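Local coordinates for protein macrolide 2'-phosphotransferase MphH (Brachybacterium faecium, PDB 5UXD) that binds the macrolide azithromycin and, as a macrolide 2'-phosphotransferase, probably inactivates such antibiotics by phosphorylating their 2'-hydroxyl group, at residues D57-A62 and S86-I91; M230-Q233 and A239-E242. All blocks are in the same frame, centred on the assembly; numbering follows the deposited sequence.

Contact 1. Residues D57-A62 and S86-I91; sequences DVLERA and STSELI
Leu59 reaches over to Ser88 with both of its methyl branches. CD1 lies 3.9 Å from Ser88 OG, while CD2 rests 3.8 Å from Ser88 O, so one branch lies along the serine side chain and the other against its carbonyl, both bearing on Ser88 CA. With CG anti to the carbonyl carbon of Leu59 (chi1 -69°), the two methyls are placed against the turn. A second touch lies three residues further on, where Ala62 CB meets Ile91 CD1 at 3.9 Å. This is a plain methyl-to-methyl contact, made by the end of the isoleucine's longer branch.

The turn owes its shape to bonds of its own. Leu90 O takes two donors from Thr87, the backbone N and the hydroxyl OG1, each at 3.0 Å; the hydroxyl approaches with a C=O...OG1 angle of 118°, tilted 19° from the carbonyl plane. A weak bond from Glu89 N to Thr87 OG1, 3.4 Å long, adds to this, and these bonds close the hairpin joining strands 85-86 and 91-94. Glu89, whose CB points away from the helix, forms a salt bridge with Arg16 and a hydrogen bond with His17. On the other side, Ala62 N bonds to Val58 O at 3.2 Å. Ile91 pairs through its backbone with Arg51, and its side chain lies near those of Arg51 and Tyr93, residues that bind GDP in another crystal structure of this protein, the nucleotide being absent here.

No hydrogen bond crosses between the segments, and they bury just 158 Å² in total. The helix start and the hairpin of this kinase-like N-terminal lobe therefore meet through van der Waals contacts, with the polar bonding kept within each partner or directed elsewhere.

Contact 2. Residues M230-Q233 and A239-E242; sequences MFHQ and AIFE. With ZIT (azithromycin), chain C.
Gln233 and His232, neighbours on one short helix, both meet Phe241, but at different parts of its ring. Along the first segment, Met230 comes first, with its CB pointing away from helix 238-250. Phe231, whose CB also points away from the second segment, belongs to the azithromycin pocket: its CE1 is 3.5 Å from C17 of the macrolide, and its ring meets that of Tyr200.

His232 turns the other way. Having CG anti to the backbone N (chi1 -164°) sends the imidazole toward the second helix, where its ND1 lies in the plane of the Phe241 ring, at the edge, 3.6 Å from CD1. Its CE1 sits 3.6 Å from Ile240 O, which lies in the plane of the imidazole, while Ile240 CG2 is 3.9 Å from the same CE1.

Gln233 lays its CB and CG methylenes over one face of the Phe241 ring. Its CG is 3.5 Å from the ring centroid and 9° off the ring normal, a CH-pi contact almost directly over the centre; CB stands on the same face, 3.5 Å from Phe241 CE1. A bend at chi2 carries the amide off the ring, with the two planes 83° apart, and OE1 bonds to Thr264 OG1.

The two consecutive helices 230-235 and 238-250 meet through these side chains. Helix 259-268 borders them through Gln233 and Phe241, and helix 119-133 adjoins them beside His232 and Ile240.

In the fold
From the N terminus, contact 1 comes first: it closes a loop of 23 intervening residues, ten of them in the rest of helix 59-72, and brings the start of that helix against the hairpin leading into strand 91-94 of the N-terminal sheet. Contact 2 opens much later and spans only five residues, joining the consecutive helices 230-235 and 238-250 in the helical part of the chain. The two are in series, neither nesting nor crossing. They lie on opposite sides of the chain's centre. The centres of contacts 1 and 2 are 35 Å apart. Contact 1 lies beside residues that bind GDP in another structure of this protein, whereas contact 2 includes Phe231 of the azithromycin pocket.

Contact 1. Residues D57-A62 and S86-I91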
loop_
_atom_site.group_PDB
_atom_site.type_symbol
_atom_site.label_atom_id
_atom_site.label_comp_id
_atom_site.label_asym_id
_atom_site.label_seq_id
_atom_site.Cartn_x
_atom_site.Cartn_y
_atom_site.Cartn_z
ATOM N N ASP A 57 -2.369 20.510 -1.581
ATOM C CA ASP A 57 -2.440 19.566 -2.693
ATOM C C ASP A 57 -2.473 18.102 -2.250
ATOM O O ASP A 57 -2.616 17.220 -3.108
ATOM C CB ASP A 57 -1.279 19.796 -3.670
ATOM C CG ASP A 57 0.096 19.574 -3.037
ATOM O OD1 ASP A 57 0.336 18.512 -2.426
ATOM O OD2 ASP A 57 0.956 20.459 -3.185
ATOM N N VAL A 58 -2.356 17.809 -0.954
ATOM C CA VAL A 58 -2.492 16.425 -0.497
ATOM C C VAL A 58 -3.919 16.091 -0.096
ATOM O O VAL A 58 -4.209 14.919 0.210
ATOM C CB VAL A 58 -1.549 16.113 0.688
ATOM C CG1 VAL A 58 -0.112 16.498 0.336
ATOM C CG2 VAL A 58 -2.022 16.795 1.976
ATOM N N LEU A 59 -4.827 17.072 -0.125
ATOM C CA LEU A 59 -6.156 16.859 0.437
ATOM C C LEU A 59 -7.050 16.037 -0.487
ATOM O O LEU A 59 -7.959 15.346 -0.005
ATOM C CB LEU A 59 -6.806 18.211 0.744
ATOM C CG LEU A 59 -6.109 18.935 1.901
ATOM C CD1 LEU A 59 -6.670 20.334 2.064
ATOM C CD2 LEU A 59 -6.229 18.136 3.204
ATOM N N GLU A 60 -6.800 16.066 -1.797
ATOM C CA GLU A 60 -7.576 15.247 -2.725
ATOM C C GLU A 60 -7.349 13.766 -2.451
ATOM O O GLU A 60 -8.310 12.993 -2.333
ATOM C CB GLU A 60 -7.210 15.598 -4.165
ATOM C CG GLU A 60 -8.181 15.057 -5.204
ATOM C CD GLU A 60 -7.711 15.311 -6.626
ATOM O OE1 GLU A 60 -8.196 14.618 -7.547
ATOM O OE2 GLU A 60 -6.847 16.192 -6.832
ATOM N N ARG A 61 -6.082 13.354 -2.308
ATOM C CA ARG A 61 -5.799 11.945 -2.029
ATOM C C ARG A 61 -6.354 11.538 -0.672
ATOM O O ARG A 61 -6.838 10.411 -0.499
ATOM C CB ARG A 61 -4.294 11.675 -2.064
ATOM C CG ARG A 61 -3.580 12.046 -3.330
ATOM C CD ARG A 61 -2.531 11.025 -3.731
ATOM N NE ARG A 61 -2.317 11.057 -5.170
ATOM C CZ ARG A 61 -2.821 10.185 -6.026
ATOM N NH1 ARG A 61 -3.578 9.176 -5.595
ATOM N NH2 ARG A 61 -2.572 10.300 -7.313
ATOM N N ALA A 62 -6.318 12.460 0.296
ATOM C CA ALA A 62 -6.862 12.176 1.617
ATOM C C ALA A 62 -8.373 12.052 1.586
ATOM O O ALA A 62 -8.941 11.243 2.326
ATOM C CB ALA A 62 -6.440 13.265 2.611
ATOM N N SER A 86 -11.647 14.680 10.181
ATOM C CA SER A 86 -11.101 14.780 8.819
ATOM C C SER A 86 -11.353 16.190 8.283
ATOM O O SER A 86 -12.451 16.491 7.794
ATOM C CB SER A 86 -11.692 13.725 7.895
ATOM O OG SER A 86 -11.036 13.761 6.641
ATOM N N THR A 87 -10.328 17.046 8.362
ATOM C CA THR A 87 -10.434 18.446 7.963
ATOM C C THR A 87 -9.188 18.837 7.180
ATOM O O THR A 87 -8.237 18.063 7.064
ATOM C CB THR A 87 -10.593 19.390 9.175
ATOM O OG1 THR A 87 -9.359 19.430 9.902
ATOM C CG2 THR A 87 -11.713 18.926 10.107
ATOM N N SER A 88 -9.186 20.077 6.678
ATOM C CA SER A 88 -8.040 20.591 5.930
ATOM C C SER A 88 -6.766 20.599 6.767
ATOM O O SER A 88 -5.667 20.421 6.228
ATOM C CB SER A 88 -8.333 22.011 5.434
ATOM O OG SER A 88 -9.321 22.018 4.426
ATOM N N GLU A 89 -6.884 20.864 8.077
ATOM C CA GLU A 89 -5.732 21.016 8.959
ATOM C C GLU A 89 -5.487 19.819 9.871
ATOM O O GLU A 89 -4.443 19.779 10.535
ATOM C CB GLU A 89 -5.866 22.289 9.824
ATOM C CG GLU A 89 -7.117 22.366 10.701
ATOM C CD GLU A 89 -7.119 23.569 11.657
ATOM O OE1 GLU A 89 -6.256 24.468 11.526
ATOM O OE2 GLU A 89 -7.985 23.614 12.553
ATOM N N LEU A 90 -6.379 18.827 9.907
ATOM C CA LEU A 90 -6.115 17.715 10.817
ATOM C C LEU A 90 -6.993 16.525 10.485
ATOM O O LEU A 90 -8.219 16.654 10.412
ATOM C CB LEU A 90 -6.341 18.126 12.276
ATOM C CG LEU A 90 -6.298 16.998 13.319
ATOM C CD1 LEU A 90 -4.857 16.528 13.531
ATOM C CD2 LEU A 90 -6.932 17.447 14.639
ATOM N N ILE A 91 -6.328 15.379 10.395
ATOM C CA ILE A 91 -6.953 14.068 10.303
ATOM C C ILE A 91 -6.528 13.281 11.539
ATOM O O ILE A 91 -5.335 13.201 11.840
ATOM C CB ILE A 91 -6.543 13.349 9.001
ATOM C CG1 ILE A 91 -7.091 14.115 7.785
ATOM C CG2 ILE A 91 -6.958 11.855 9.021
ATOM C CD1 ILE A 91 -6.392 13.774 6.442
#

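Contact 2. Residues M230-Q233 and A239-E242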
loop_
_atom_site.group_PDB
_atom_site.type_symbol
_atom_site.label_atom_id
_atom_site.label_comp_id
_atom_site.label_asym_id
_atom_site.label_seq_id
_atom_site.Cartn_x
_atom_site.Cartn_y
_atom_site.Cartn_z
ATOM N N MET A 230 1.080 -10.495 -4.773
ATOM C CA MET A 230 2.498 -10.503 -5.303
ATOM C C MET A 230 3.725 -10.330 -4.347
ATOM O O MET A 230 4.808 -11.013 -4.387
ATOM C CB MET A 230 2.624 -9.464 -6.407
ATOM C CG MET A 230 2.516 -8.050 -5.910
ATOM S SD MET A 230 2.711 -6.895 -7.266
ATOM C CE MET A 230 4.192 -7.529 -8.017
ATOM N N PHE A 231 3.508 -9.516 -3.310
ATOM C CA PHE A 231 4.634 -9.342 -2.395
ATOM C C PHE A 231 4.884 -10.610 -1.583
ATOM O O PHE A 231 6.040 -10.972 -1.323
ATOM C CB PHE A 231 4.406 -8.113 -1.492
ATOM C CG PHE A 231 4.234 -6.818 -2.276
ATOM C CD1 PHE A 231 5.309 -6.237 -2.922
ATOM C CD2 PHE A 231 2.978 -6.228 -2.420
ATOM C CE1 PHE A 231 5.148 -5.070 -3.670
ATOM C CE2 PHE A 231 2.815 -5.062 -3.166
ATOM C CZ PHE A 231 3.902 -4.488 -3.788
ATOM N N HIS A 232 3.815 -11.312 -1.198
ATOM C CA HIS A 232 3.970 -12.624 -0.577
ATOM C C HIS A 232 4.588 -13.626 -1.549
ATOM O O HIS A 232 5.465 -14.411 -1.169
ATOM C CB HIS A 232 2.613 -13.118 -0.073
ATOM C CG HIS A 232 2.696 -14.254 0.902
ATOM N ND1 HIS A 232 2.321 -15.537 0.578
ATOM C CD2 HIS A 232 3.130 -14.303 2.184
ATOM C CE1 HIS A 232 2.506 -16.330 1.619
ATOM N NE2 HIS A 232 3.003 -15.608 2.609
ATOM N N GLN A 233 4.156 -13.603 -2.814
ATOM C CA GLN A 233 4.656 -14.576 -3.772
ATOM C C GLN A 233 6.158 -14.443 -3.976
ATOM O O GLN A 233 6.863 -15.457 -4.098
ATOM C CB GLN A 233 3.923 -14.448 -5.110
ATOM C CG GLN A 233 4.115 -15.666 -6.029
ATOM C CD GLN A 233 5.396 -15.574 -6.867
ATOM O OE1 GLN A 233 5.808 -14.484 -7.259
ATOM N NE2 GLN A 233 6.017 -16.716 -7.152
ATOM N N ALA A 239 5.725 -23.306 -1.362
ATOM C CA ALA A 239 4.679 -24.035 -0.649
ATOM C C ALA A 239 3.938 -23.150 0.340
ATOM O O ALA A 239 2.793 -23.456 0.692
ATOM C CB ALA A 239 5.254 -25.249 0.084
ATOM N N ILE A 240 4.571 -22.070 0.794
ATOM C CA ILE A 240 3.915 -21.142 1.705
ATOM C C ILE A 240 2.996 -20.203 0.930
ATOM O O ILE A 240 1.891 -19.886 1.380
ATOM C CB ILE A 240 4.975 -20.378 2.519
ATOM C CG1 ILE A 240 5.821 -21.348 3.343
ATOM C CG2 ILE A 240 4.318 -19.334 3.416
ATOM C CD1 ILE A 240 5.034 -22.103 4.395
ATOM N N PHE A 241 3.417 -19.765 -0.262
ATOM C CA PHE A 241 2.479 -19.040 -1.120
ATOM C C PHE A 241 1.250 -19.892 -1.426
ATOM O O PHE A 241 0.126 -19.377 -1.489
ATOM C CB PHE A 241 3.153 -18.586 -2.419
ATOM C CG PHE A 241 2.254 -17.713 -3.293
ATOM C CD1 PHE A 241 1.839 -16.482 -2.841
ATOM C CD2 PHE A 241 1.825 -18.147 -4.556
ATOM C CE1 PHE A 241 1.017 -15.670 -3.612
ATOM C CE2 PHE A 241 0.991 -17.333 -5.357
ATOM C CZ PHE A 241 0.590 -16.097 -4.873
ATOM N N GLU A 242 1.435 -21.209 -1.596
ATOM C CA GLU A 242 0.285 -22.064 -1.871
ATOM C C GLU A 242 -0.677 -22.117 -0.682
ATOM O O GLU A 242 -1.894 -22.198 -0.876
ATOM C CB GLU A 242 0.754 -23.469 -2.274
ATOM C CG GLU A 242 -0.371 -24.491 -2.467
ATOM C CD GLU A 242 -1.492 -23.989 -3.376
ATOM O OE1 GLU A 242 -2.678 -24.175 -3.019
ATOM O OE2 GLU A 242 -1.189 -23.414 -4.446
HETATM C C1 ZIT C . 9.001 -2.319 -2.478
HETATM C C2 ZIT C . 7.910 -1.245 -2.809
HETATM C C3 ZIT C . 8.595 -0.235 -3.698
HETATM C C4 ZIT C . 9.046 0.901 -2.743
HETATM C C5 ZIT C . 9.740 2.051 -3.493
HETATM C C6 ZIT C . 11.208 2.018 -3.163
HETATM C C7 ZIT C . 11.486 2.705 -1.806
HETATM C C8 ZIT C . 13.019 2.656 -1.502
HETATM C C9 ZIT C . 13.330 1.624 -0.381
HETATM N N10 ZIT C . 13.400 0.185 -0.970
HETATM C C11 ZIT C . 13.004 -0.856 -0.038
HETATM C C12 ZIT C . 12.227 -1.944 -0.796
HETATM C C13 ZIT C . 11.433 -2.931 0.066
HETATM C C14 ZIT C . 10.342 -3.567 -0.795
HETATM C C15 ZIT C . 9.763 -4.768 -0.074
HETATM C C16 ZIT C . 8.499 -5.293 -0.826
HETATM C C17 ZIT C . 6.681 -1.903 -3.356
HETATM C C18 ZIT C . 7.853 1.369 -1.949
HETATM C C19 ZIT C . 11.984 2.716 -4.287
HETATM C C20 ZIT C . 13.482 3.978 -1.116
HETATM C C21 ZIT C . 14.727 -0.043 -1.561
HETATM C C22 ZIT C . 14.206 -1.440 0.678
HETATM C C23 ZIT C . 10.768 -2.245 1.269
HETATM O O1 ZIT C . 9.618 -2.857 -3.379
HETATM O O6 ZIT C . 11.664 0.676 -3.075
HETATM O O12 ZIT C . 13.092 -2.691 -1.618
HETATM O O13 ZIT C . 12.323 -3.964 0.537
HETATM O O14 ZIT C . 9.271 -2.632 -1.024
HETATM C C1A ZIT C . 8.413 3.962 -4.074
HETATM C C2A ZIT C . 7.679 5.152 -3.495
HETATM C C3A ZIT C . 6.745 5.702 -4.512
HETATM C C4A ZIT C . 7.467 6.037 -5.754
HETATM C C5A ZIT C . 8.412 4.935 -6.248
HETATM C C6A ZIT C . 9.316 5.416 -7.307
HETATM C C7A ZIT C . 6.972 7.977 -3.708
HETATM C C8A ZIT C . 4.976 7.368 -4.839
HETATM O O1A ZIT C . 9.190 3.308 -3.106
HETATM O O2A ZIT C . 6.956 4.792 -2.315
HETATM N N3A ZIT C . 6.047 6.901 -3.947
HETATM O O5A ZIT C . 9.270 4.388 -5.187
HETATM C C1B ZIT C . 7.973 -0.481 -6.011
HETATM C C2B ZIT C . 6.684 -0.519 -6.792
HETATM C C3B ZIT C . 6.388 0.755 -7.498
HETATM C C4B ZIT C . 7.547 1.183 -8.317
HETATM C C5B ZIT C . 8.776 1.315 -7.460
HETATM C C6B ZIT C . 9.894 1.788 -8.341
HETATM C C7B ZIT C . 5.119 0.536 -8.413
HETATM C C8B ZIT C . 4.832 1.944 -6.069
HETATM O O1B ZIT C . 7.781 0.243 -4.803
HETATM O O3B ZIT C . 6.153 1.804 -6.536
HETATM O O4B ZIT C . 7.296 2.508 -8.837
HETATM O O5B ZIT C . 9.140 0.062 -6.774
#